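Long-range contacts in adenylate kinase (PDB 2XB4), which probably catalyses the reversible transfer of the terminal phosphate of ATP to AMP, giving two ADP, and carries a bound zinc ion: residues N2-G7 with D78-D83; N107-I112 with E198-I203. One frame throughout, in Å; residues are numbered along the deposited sequence.

In the fold
Both contacts join neighbouring strands of the five-stranded parallel sheet at the heart of the CORE domain, a P-loop NTPase fold with strand order 2-3-1-4-5. The chain opens on strand 2-6, and contact 1 closes a loop when strand 80-83 returns to it, after 70 residues between the two segments, 41 of them helical, that include the NMP region. Strand 108-113 adds to the other edge of strand 2-6, and contact 2 closes a second loop when strand 201-206 joins it, after the zinc ligands C129, H135, C151 and C154. The loops are in series, neither nested nor crossed. The contact centres lie about 10 Å apart, and backbone pairing of L4 and F6 with I110 joins them.

Contact 1: N2-G7 with D78-D83; sequences NILIFG and DGWLLD
N2 lays its side-chain amide flat on one face of the W80 indole: the planes are 10° apart, and CG of N2 lies 3.2 Å above the ring plane, offset toward its rim. N2 CB adds a CH-pi contact, 3.6 Å from the centroid of the W80 six-membered ring. The indole reaches this position with W80 CG set between its own N and carbonyl carbon (chi1 41°). N2 OD1 lies over the indole and takes a weak bond from W80 N, while ND2 is bonded to K105 O. I3 bonds through both backbone polar atoms, its N 2.8 Å from W80 O and its O 2.8 Å from L82 N; I3 CG2 is pressed to 3.4 Å from L81 CD1, tighter than usual. L4 brings CD1 to the indole edge near CZ3. At I5 the ladder continues from N to L82 O (3.1 Å), and a water donates to both I5 O and D83 OD1. That carboxylate also forms a salt bridge with K13. The pair is central in a P-loop NTPase sheet, strand 2-6 leading into the predicted ATP-binding residues G10-T15: strand 27-30 flanks 80-83, strand 108-113 flanks 2-6, and Y191 of helix 184-192 packs on L4.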
ATOM      1  N   ASN A   2       8.958  -0.789  38.084  1.00 20.77           N
ATOM      2  CA  ASN A   2       8.007  -0.032  37.334  1.00 18.97           C
ATOM      3  C   ASN A   2       8.686   1.084  36.541  1.00 17.35           C
ATOM      4  O   ASN A   2       9.467   1.864  37.069  1.00 18.12           O
ATOM      5  CB  ASN A   2       6.944   0.556  38.252  1.00 19.14           C
ATOM      6  CG  ASN A   2       6.121  -0.525  38.998  1.00 21.40           C
ATOM      7  OD1 ASN A   2       5.935  -1.643  38.514  1.00 24.88           O
ATOM      8  ND2 ASN A   2       5.640  -0.170  40.195  1.00 19.52           N
ATOM      9  N   ILE A   3       8.426   1.098  35.234  1.00 16.64           N
ATOM     10  CA  ILE A   3       9.113   2.060  34.321  1.00 15.78           C
ATOM     11  C   ILE A   3       8.103   2.815  33.422  1.00 15.12           C
ATOM     12  O   ILE A   3       7.150   2.156  32.949  1.00 11.84           O
ATOM     13  CB  ILE A   3      10.070   1.253  33.408  1.00 16.86           C
ATOM     14  CG1 ILE A   3      11.051   0.454  34.284  1.00 16.95           C
ATOM     15  CG2 ILE A   3      10.781   2.212  32.403  1.00 16.46           C
ATOM     16  CD1 ILE A   3      12.112  -0.441  33.509  1.00 21.80           C
ATOM     17  N   LEU A   4       8.269   4.153  33.214  1.00 12.91           N
ATOM     18  CA  LEU A   4       7.495   4.941  32.220  1.00 14.20           C
ATOM     19  C   LEU A   4       8.503   5.171  31.084  1.00 14.21           C
ATOM     20  O   LEU A   4       9.660   5.441  31.393  1.00 16.25           O
ATOM     21  CB  LEU A   4       7.165   6.390  32.722  1.00 13.88           C
ATOM     22  CG  LEU A   4       5.911   6.501  33.570  1.00 22.60           C
ATOM     23  CD1 LEU A   4       6.296   5.931  34.905  1.00 27.25           C
ATOM     24  CD2 LEU A   4       5.531   7.965  33.720  1.00 26.84           C
ATOM     25  N   ILE A   5       8.118   5.009  29.832  1.00 11.90           N
ATOM     26  CA  ILE A   5       9.029   5.326  28.732  1.00 12.51           C
ATOM     27  C   ILE A   5       8.415   6.410  27.843  1.00 12.31           C
ATOM     28  O   ILE A   5       7.207   6.371  27.515  1.00 11.35           O
ATOM     29  CB  ILE A   5       9.405   4.029  27.928  1.00 13.05           C
ATOM     30  CG1 ILE A   5      10.496   4.294  26.845  1.00 13.23           C
ATOM     31  CG2 ILE A   5       8.150   3.341  27.340  1.00 13.95           C
ATOM     32  CD1 ILE A   5      11.141   2.926  26.361  1.00 17.27           C
ATOM     33  N   PHE A   6       9.244   7.397  27.462  1.00 11.38           N
ATOM     34  CA  PHE A   6       8.812   8.427  26.526  1.00 12.61           C
ATOM     35  C   PHE A   6       9.728   8.444  25.253  1.00 12.96           C
ATOM     36  O   PHE A   6      10.973   8.413  25.350  1.00 14.69           O
ATOM     37  CB  PHE A   6       8.910   9.833  27.177  1.00 14.94           C
ATOM     38  CG  PHE A   6       8.000  10.045  28.385  1.00 16.08           C
ATOM     39  CD1 PHE A   6       6.686  10.518  28.213  1.00 15.18           C
ATOM     40  CD2 PHE A   6       8.439   9.728  29.664  1.00 13.21           C
ATOM     41  CE1 PHE A   6       5.833  10.782  29.343  1.00 18.51           C
ATOM     42  CE2 PHE A   6       7.635   9.926  30.790  1.00 16.60           C
ATOM     43  CZ  PHE A   6       6.327  10.444  30.675  1.00 14.39           C
ATOM     44  N   GLY A   7       9.120   8.678  24.088  1.00 12.80           N
ATOM     45  CA  GLY A   7       9.933   9.051  22.915  1.00 13.10           C
ATOM     46  C   GLY A   7       8.992   9.359  21.734  1.00 13.86           C
ATOM     47  O   GLY A   7       7.831   8.875  21.735  1.00 12.10           O
ATOM     48  N   ASP A  78       3.762  -7.930  38.608  1.00 31.76           N
ATOM     49  CA  ASP A  78       5.165  -8.299  38.776  1.00 32.08           C
ATOM     50  C   ASP A  78       6.085  -7.282  38.013  1.00 30.42           C
ATOM     51  O   ASP A  78       7.218  -7.611  37.600  1.00 31.37           O
ATOM     52  CB  ASP A  78       5.393  -9.702  38.256  1.00 34.66           C
ATOM     53  CG  ASP A  78       4.493 -10.762  38.952  1.00 42.66           C
ATOM     54  OD1 ASP A  78       4.166 -10.612  40.150  1.00 44.79           O
ATOM     55  OD2 ASP A  78       4.102 -11.758  38.291  1.00 49.43           O
ATOM     56  N   GLY A  79       5.576  -6.082  37.740  1.00 25.48           N
ATOM     57  CA  GLY A  79       6.437  -5.065  37.192  1.00 19.66           C
ATOM     58  C   GLY A  79       5.834  -4.631  35.896  1.00 19.25           C
ATOM     59  O   GLY A  79       5.230  -5.462  35.184  1.00 18.19           O
ATOM     60  N   TRP A  80       5.915  -3.327  35.595  1.00 14.71           N
ATOM     61  CA  TRP A  80       5.326  -2.902  34.317  1.00 15.60           C
ATOM     62  C   TRP A  80       6.204  -1.890  33.599  1.00 14.20           C
ATOM     63  O   TRP A  80       7.038  -1.172  34.235  1.00 14.36           O
ATOM     64  CB  TRP A  80       3.910  -2.323  34.520  1.00 11.78           C
ATOM     65  CG  TRP A  80       3.703  -1.401  35.763  1.00 16.14           C
ATOM     66  CD1 TRP A  80       3.139  -1.782  36.972  1.00 18.60           C
ATOM     67  CD2 TRP A  80       3.998  -0.016  35.875  1.00 14.06           C
ATOM     68  NE1 TRP A  80       3.052  -0.682  37.828  1.00 18.72           N
ATOM     69  CE2 TRP A  80       3.531   0.419  37.149  1.00 16.50           C
ATOM     70  CE3 TRP A  80       4.526   0.967  34.967  1.00 14.08           C
ATOM     71  CZ2 TRP A  80       3.665   1.749  37.570  1.00 18.62           C
ATOM     72  CZ3 TRP A  80       4.608   2.243  35.387  1.00 16.75           C
ATOM     73  CH2 TRP A  80       4.223   2.636  36.693  1.00 16.69           C
ATOM     74  N   LEU A  81       5.987  -1.789  32.284  1.00 16.45           N
ATOM     75  CA  LEU A  81       6.563  -0.728  31.446  1.00 17.33           C
ATOM     76  C   LEU A  81       5.411  -0.023  30.760  1.00 16.73           C
ATOM     77  O   LEU A  81       4.696  -0.631  29.949  1.00 17.57           O
ATOM     78  CB  LEU A  81       7.480  -1.326  30.363  1.00 18.46           C
ATOM     79  CG  LEU A  81       8.021  -0.341  29.260  1.00 20.28           C
ATOM     80  CD1 LEU A  81       9.032   0.692  29.869  1.00 17.99           C
ATOM     81  CD2 LEU A  81       8.688  -1.237  28.141  1.00 21.79           C
ATOM     82  N   LEU A  82       5.179   1.217  31.136  1.00 15.56           N
ATOM     83  CA  LEU A  82       3.996   2.010  30.617  1.00 14.76           C
ATOM     84  C   LEU A  82       4.449   2.904  29.482  1.00 14.64           C
ATOM     85  O   LEU A  82       5.346   3.715  29.667  1.00 15.28           O
ATOM     86  CB  LEU A  82       3.418   2.827  31.809  1.00 14.10           C
ATOM     87  CG  LEU A  82       2.163   3.686  31.498  1.00 12.20           C
ATOM     88  CD1 LEU A  82       0.970   2.880  30.832  1.00 16.22           C
ATOM     89  CD2 LEU A  82       1.716   4.598  32.652  1.00 15.18           C
ATOM     90  N   ASP A  83       3.841   2.754  28.296  1.00 15.64           N
ATOM     91  CA  ASP A  83       4.354   3.291  27.059  1.00 15.96           C
ATOM     92  C   ASP A  83       3.155   4.013  26.407  1.00 17.56           C
ATOM     93  O   ASP A  83       2.161   3.405  26.109  1.00 18.84           O
ATOM     94  CB  ASP A  83       4.824   2.071  26.272  1.00 17.67           C
ATOM     95  CG  ASP A  83       5.299   2.376  24.903  1.00 21.44           C
ATOM     96  OD1 ASP A  83       5.203   3.539  24.488  1.00 22.71           O
ATOM     97  OD2 ASP A  83       5.807   1.435  24.218  1.00 26.50           O
TER
HETATM   98  O   HOH W   1       5.945   6.220  25.026  1.00 21.17           O

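Contact 2: N107-I112 with E198-I203; sequences NFVIEI and EGFVYI
The Y202 hydroxyl donates a hydrogen bond to E111 OE1 with OH and OE1 2.6 Å apart, linking two side chains on the same face of the sheet. The carboxylate is turned 68° from the phenol ring: OE1 lies at the ring edge, in its plane, whereas the hydroxyl meets OE1 from above the carboxylate plane. Two trans torsions bring the groups together, with E111 CG opposite its backbone N (chi1 178°) and the chain extended beyond it, and Y202 CG likewise opposite its own N (chi1 -171°). The phenol crosses V109 obliquely, with CG1 of V109 3.4 Å from Y202 CE1. The other valine branch, CG2, meets F200 CE1 at 3.7 Å, so one side chain serves two aromatic rings. On the other face, the side chains of F108, V201, I110 and I203 meet across the two segments through carbon atoms alone: F108 CD2 lies 3.8 Å from V201 CB and also touches I203 CD1. Between the two faces runs the parallel ladder. It is entered by a bent bond, V201 N lying well above the carbonyl plane of N107 O; V109 N to V201 O, a nearly straight I203 N to V109 O (2.7 Å) and E111 N to I203 O follow. Helix 211-222 packs against the F108 and I203 face, and helix 184-192 against E111 and Y202. Chemically, the two faces of this strand pair, at the edge of the sheet, differ: one meets through carbon, while the other buries a carboxylate, which the short bond from the phenol probably helps to stabilise if it is ionised.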
ATOM      1  N   ASN A 107      10.161   3.450  39.447  1.00 18.07           N
ATOM      2  CA  ASN A 107      11.568   3.113  39.689  1.00 18.77           C
ATOM      3  C   ASN A 107      12.453   3.767  38.650  1.00 17.44           C
ATOM      4  O   ASN A 107      13.552   4.176  38.972  1.00 19.67           O
ATOM      5  CB  ASN A 107      11.803   1.581  39.700  1.00 19.71           C
ATOM      6  CG  ASN A 107      11.020   0.889  40.811  1.00 24.39           C
ATOM      7  OD1 ASN A 107      11.279   1.109  41.983  1.00 30.86           O
ATOM      8  ND2 ASN A 107       9.999   0.144  40.450  1.00 18.75           N
ATOM      9  N   PHE A 108      12.004   3.864  37.404  1.00 15.55           N
ATOM     10  CA  PHE A 108      12.783   4.461  36.354  1.00 17.12           C
ATOM     11  C   PHE A 108      11.875   5.211  35.385  1.00 16.89           C
ATOM     12  O   PHE A 108      10.765   4.759  35.087  1.00 15.04           O
ATOM     13  CB  PHE A 108      13.519   3.363  35.553  1.00 18.18           C
ATOM     14  CG  PHE A 108      14.588   2.626  36.376  1.00 21.26           C
ATOM     15  CD1 PHE A 108      14.302   1.412  37.027  1.00 22.48           C
ATOM     16  CD2 PHE A 108      15.868   3.168  36.505  1.00 20.56           C
ATOM     17  CE1 PHE A 108      15.282   0.735  37.777  1.00 22.31           C
ATOM     18  CE2 PHE A 108      16.879   2.500  37.304  1.00 22.62           C
ATOM     19  CZ  PHE A 108      16.585   1.283  37.926  1.00 26.71           C
ATOM     20  N   VAL A 109      12.397   6.272  34.787  1.00 15.03           N
ATOM     21  CA  VAL A 109      11.667   6.879  33.670  1.00 15.17           C
ATOM     22  C   VAL A 109      12.696   6.963  32.582  1.00 15.13           C
ATOM     23  O   VAL A 109      13.821   7.490  32.799  1.00 16.62           O
ATOM     24  CB  VAL A 109      11.121   8.332  34.024  1.00 14.23           C
ATOM     25  CG1 VAL A 109      10.618   9.092  32.751  1.00 15.22           C
ATOM     26  CG2 VAL A 109      10.056   8.221  35.055  1.00 16.48           C
ATOM     27  N   ILE A 110      12.352   6.435  31.419  1.00 15.04           N
ATOM     28  CA  ILE A 110      13.302   6.473  30.275  1.00 13.80           C
ATOM     29  C   ILE A 110      12.826   7.489  29.216  1.00 15.40           C
ATOM     30  O   ILE A 110      11.665   7.460  28.794  1.00 15.81           O
ATOM     31  CB  ILE A 110      13.359   5.103  29.620  1.00 14.94           C
ATOM     32  CG1 ILE A 110      14.007   4.086  30.599  1.00 16.35           C
ATOM     33  CG2 ILE A 110      14.203   5.114  28.265  1.00 14.39           C
ATOM     34  CD1 ILE A 110      13.867   2.598  30.129  1.00 17.16           C
ATOM     35  N   GLU A 111      13.723   8.333  28.728  1.00 13.97           N
ATOM     36  CA  GLU A 111      13.349   9.230  27.649  1.00 13.90           C
ATOM     37  C   GLU A 111      14.338   9.007  26.525  1.00 12.96           C
ATOM     38  O   GLU A 111      15.556   9.110  26.741  1.00 15.80           O
ATOM     39  CB  GLU A 111      13.364  10.701  28.110  1.00 15.54           C
ATOM     40  CG  GLU A 111      13.030  11.674  26.977  1.00 14.37           C
ATOM     41  CD  GLU A 111      13.525  13.143  27.215  1.00 19.61           C
ATOM     42  OE1 GLU A 111      13.964  13.537  28.335  1.00 21.87           O
ATOM     43  OE2 GLU A 111      13.483  13.891  26.225  1.00 21.90           O
ATOM     44  N   ILE A 112      13.829   8.724  25.322  1.00 11.88           N
ATOM     45  CA  ILE A 112      14.690   8.650  24.145  1.00 12.56           C
ATOM     46  C   ILE A 112      14.687  10.041  23.466  1.00 14.09           C
ATOM     47  O   ILE A 112      13.625  10.548  23.102  1.00 16.09           O
ATOM     48  CB  ILE A 112      14.212   7.584  23.161  1.00 12.42           C
ATOM     49  CG1 ILE A 112      14.094   6.234  23.915  1.00 17.35           C
ATOM     50  CG2 ILE A 112      15.244   7.531  21.947  1.00 12.81           C
ATOM     51  CD1 ILE A 112      13.398   5.179  23.097  1.00 24.23           C
ATOM     52  N   GLU A 198      11.641  12.089  44.582  1.00 18.99           N
ATOM     53  CA  GLU A 198      10.737  10.935  44.680  1.00 22.84           C
ATOM     54  C   GLU A 198      11.459   9.581  44.622  1.00 24.78           C
ATOM     55  O   GLU A 198      10.825   8.528  44.751  1.00 27.12           O
ATOM     56  CB  GLU A 198       9.630  10.989  43.588  1.00 21.61           C
ATOM     57  CG  GLU A 198       8.727  12.252  43.710  1.00 23.30           C
ATOM     58  CD  GLU A 198       7.922  12.317  45.031  1.00 26.39           C
ATOM     59  OE1 GLU A 198       7.587  11.252  45.579  1.00 25.86           O
ATOM     60  OE2 GLU A 198       7.539  13.412  45.476  1.00 26.49           O
ATOM     61  N   GLY A 199      12.776   9.607  44.471  1.00 24.69           N
ATOM     62  CA  GLY A 199      13.604   8.387  44.628  1.00 25.73           C
ATOM     63  C   GLY A 199      13.486   7.500  43.389  1.00 26.05           C
ATOM     64  O   GLY A 199      13.549   6.271  43.500  1.00 27.15           O
ATOM     65  N   PHE A 200      13.305   8.090  42.195  1.00 23.23           N
ATOM     66  CA  PHE A 200      13.442   7.272  40.953  1.00 21.60           C
ATOM     67  C   PHE A 200      14.550   7.778  40.043  1.00 21.42           C
ATOM     68  O   PHE A 200      15.044   8.877  40.257  1.00 23.21           O
ATOM     69  CB  PHE A 200      12.107   7.047  40.198  1.00 21.47           C
ATOM     70  CG  PHE A 200      11.399   8.336  39.710  1.00 18.40           C
ATOM     71  CD1 PHE A 200      11.774   8.939  38.529  1.00 17.20           C
ATOM     72  CD2 PHE A 200      10.368   8.899  40.472  1.00 17.32           C
ATOM     73  CE1 PHE A 200      11.086  10.090  38.037  1.00 16.51           C
ATOM     74  CE2 PHE A 200       9.603  10.028  39.988  1.00 16.42           C
ATOM     75  CZ  PHE A 200       9.996  10.638  38.757  1.00 12.60           C
ATOM     76  N   VAL A 201      14.991   6.966  39.088  1.00 18.97           N
ATOM     77  CA  VAL A 201      16.080   7.373  38.259  1.00 19.97           C
ATOM     78  C   VAL A 201      15.562   7.748  36.847  1.00 19.45           C
ATOM     79  O   VAL A 201      14.784   7.033  36.275  1.00 16.27           O
ATOM     80  CB  VAL A 201      17.175   6.265  38.215  1.00 20.06           C
ATOM     81  CG1 VAL A 201      18.214   6.553  37.134  1.00 25.41           C
ATOM     82  CG2 VAL A 201      17.897   6.006  39.665  1.00 19.78           C
ATOM     83  N   TYR A 202      15.992   8.903  36.327  1.00 18.26           N
ATOM     84  CA  TYR A 202      15.546   9.373  35.017  1.00 18.02           C
ATOM     85  C   TYR A 202      16.689   9.108  34.026  1.00 19.55           C
ATOM     86  O   TYR A 202      17.835   9.607  34.207  1.00 19.52           O
ATOM     87  CB  TYR A 202      15.260  10.864  35.072  1.00 17.18           C
ATOM     88  CG  TYR A 202      14.566  11.413  33.781  1.00 15.90           C
ATOM     89  CD1 TYR A 202      13.177  11.413  33.673  1.00 17.64           C
ATOM     90  CD2 TYR A 202      15.321  11.944  32.719  1.00 18.19           C
ATOM     91  CE1 TYR A 202      12.527  11.957  32.562  1.00 15.89           C
ATOM     92  CE2 TYR A 202      14.670  12.471  31.528  1.00 15.78           C
ATOM     93  CZ  TYR A 202      13.277  12.484  31.508  1.00 15.38           C
ATOM     94  OH  TYR A 202      12.543  13.012  30.477  1.00 14.82           O
ATOM     95  N   ILE A 203      16.411   8.265  33.038  1.00 16.72           N
ATOM     96  CA  ILE A 203      17.460   7.827  32.097  1.00 18.02           C
ATOM     97  C   ILE A 203      17.220   8.548  30.750  1.00 18.34           C
ATOM     98  O   ILE A 203      16.103   8.509  30.252  1.00 16.55           O
ATOM     99  CB  ILE A 203      17.400   6.316  31.892  1.00 18.57           C
ATOM    100  CG1 ILE A 203      17.771   5.602  33.214  1.00 16.49           C
ATOM    101  CG2 ILE A 203      18.486   5.834  30.770  1.00 19.08           C
ATOM    102  CD1 ILE A 203      17.651   4.025  33.095  1.00 22.65           C
TER